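Local structure of genome packaging NTPase B204 (Sulfolobus turreted icosahedral virus 2, 4KFS) at residues A[4-9]-A[131-136]. The protein probably hydrolyses nucleoside triphosphates to drive packaging of the viral genome into the capsid. Sequence-based numbering, arbitrary orientation.
Sequences DDIVVL and LGLILS
Residues 6-9 pair in parallel with residues 133-136, Val7 opposite Ile134 and Leu9 opposite Ser136; the axes of 6-9 and 131-136 approach to 4.5 Å and run 14° from parallel. Four backbone hydrogen bonds link the strands. The first, from Leu133 N to Asp5 O, is 3.0 Å long and reaches its carbonyl obliquely, the donor tilted 26° from the carbonyl plane. Straighter bonds follow from Val7 N to Leu133 O (2.7 Å), from Leu135 N to Val7 O and from Leu9 N to Leu135 O. Three of these oxygens accept a CA-H contact as well, as when Ile134 CA comes within 3.2 Å of Val7 O.

Apolar side chains pack on both faces of the sheet. On one, Ile6 and Leu133 lie alongside each other, CG1 of Ile6 being 4.0 Å from CD1 of Leu133; Leu100 of the next strand extends this layer. On the other face, Leu9 CG stands anti to its carbonyl carbon (chi1 -84°), and CD1 reaches back two residues from its partner Ser136, to Ile134 CG2 at 3.8 Å. Helix 17-31 packs over this face, with Ile21 against Leu9 and Phe25 against Ile134.

At the polar ends, Asp4 and Asp5 both form salt bridges to Arg127, while Ser136 OG is hydrogen-bonded to Asp103 O. Ser136 CB meets Leu9 CB at 3.8 Å, and both side chains touch Lys17. Strand 6-10 leads into a probable Walker A loop, and its central place beside strand 131-137 in a largely parallel sheet is characteristic of P-loop NTPases.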
# COMPACT_ATOMS: atom_id res chain seq x y z
N ASP A 4 -11.28 4.18 -0.08
CA ASP A 4 -10.84 4.05 -1.46
C ASP A 4 -9.61 4.91 -1.79
O ASP A 4 -9.31 5.13 -2.96
CB ASP A 4 -11.99 4.32 -2.43
CG ASP A 4 -12.77 5.56 -2.06
OD1 ASP A 4 -12.29 6.33 -1.19
OD2 ASP A 4 -13.86 5.76 -2.63
N ASP A 5 -8.91 5.37 -0.76
CA ASP A 5 -7.67 6.12 -0.93
C ASP A 5 -6.53 5.23 -1.37
O ASP A 5 -6.48 4.05 -1.01
CB ASP A 5 -7.25 6.75 0.40
CG ASP A 5 -7.84 8.12 0.60
OD1 ASP A 5 -8.38 8.67 -0.37
OD2 ASP A 5 -7.73 8.65 1.73
N ILE A 6 -5.59 5.80 -2.12
CA ILE A 6 -4.31 5.14 -2.29
C ILE A 6 -3.32 5.62 -1.23
O ILE A 6 -2.97 6.80 -1.18
CB ILE A 6 -3.71 5.38 -3.66
CG1 ILE A 6 -4.62 4.76 -4.74
CG2 ILE A 6 -2.31 4.77 -3.70
CD1 ILE A 6 -4.17 5.03 -6.16
N VAL A 7 -2.87 4.69 -0.40
CA VAL A 7 -1.89 5.00 0.62
C VAL A 7 -0.57 4.31 0.28
O VAL A 7 -0.54 3.10 0.07
CB VAL A 7 -2.37 4.54 1.99
CG1 VAL A 7 -1.34 4.87 3.05
CG2 VAL A 7 -3.72 5.16 2.32
N VAL A 8 0.51 5.08 0.23
CA VAL A 8 1.83 4.51 0.02
C VAL A 8 2.69 4.64 1.28
O VAL A 8 2.79 5.72 1.85
CB VAL A 8 2.56 5.16 -1.16
CG1 VAL A 8 3.89 4.43 -1.44
CG2 VAL A 8 1.67 5.16 -2.37
N LEU A 9 3.27 3.52 1.71
CA LEU A 9 4.13 3.45 2.88
C LEU A 9 5.57 3.23 2.45
O LEU A 9 5.86 2.31 1.69
CB LEU A 9 3.72 2.28 3.77
CG LEU A 9 2.58 2.48 4.77
CD1 LEU A 9 1.25 2.60 4.04
CD2 LEU A 9 2.54 1.33 5.76
N LEU A 131 -11.98 -0.00 -4.88
CA LEU A 131 -10.80 -0.59 -4.25
C LEU A 131 -9.80 0.45 -3.78
O LEU A 131 -9.22 1.17 -4.59
CB LEU A 131 -10.10 -1.55 -5.21
CG LEU A 131 -10.82 -2.85 -5.59
CD1 LEU A 131 -10.10 -3.55 -6.72
CD2 LEU A 131 -10.90 -3.77 -4.40
N GLY A 132 -9.58 0.52 -2.47
CA GLY A 132 -8.46 1.30 -1.95
C GLY A 132 -7.17 0.53 -2.14
O GLY A 132 -7.19 -0.68 -2.39
N LEU A 133 -6.04 1.21 -2.02
CA LEU A 133 -4.73 0.56 -2.07
C LEU A 133 -3.86 1.00 -0.91
O LEU A 133 -3.77 2.19 -0.59
CB LEU A 133 -3.99 0.88 -3.36
CG LEU A 133 -4.38 0.29 -4.71
CD1 LEU A 133 -3.56 1.02 -5.77
CD2 LEU A 133 -4.08 -1.20 -4.78
N ILE A 134 -3.20 0.03 -0.28
CA ILE A 134 -2.10 0.32 0.62
C ILE A 134 -0.87 -0.38 0.05
O ILE A 134 -0.81 -1.62 -0.02
CB ILE A 134 -2.41 -0.17 2.04
CG1 ILE A 134 -3.59 0.61 2.63
CG2 ILE A 134 -1.18 -0.04 2.91
CD1 ILE A 134 -4.04 0.13 4.01
N LEU A 135 0.09 0.41 -0.39
CA LEU A 135 1.30 -0.11 -1.02
C LEU A 135 2.48 0.17 -0.12
O LEU A 135 2.66 1.30 0.33
CB LEU A 135 1.54 0.59 -2.36
CG LEU A 135 0.48 0.57 -3.45
CD1 LEU A 135 1.05 1.21 -4.71
CD2 LEU A 135 -0.01 -0.85 -3.73
N SER A 136 3.30 -0.83 0.17
CA SER A 136 4.49 -0.54 0.98
C SER A 136 5.75 -0.90 0.22
O SER A 136 5.76 -1.81 -0.62
CB SER A 136 4.44 -1.21 2.36
OG SER A 136 4.74 -2.59 2.29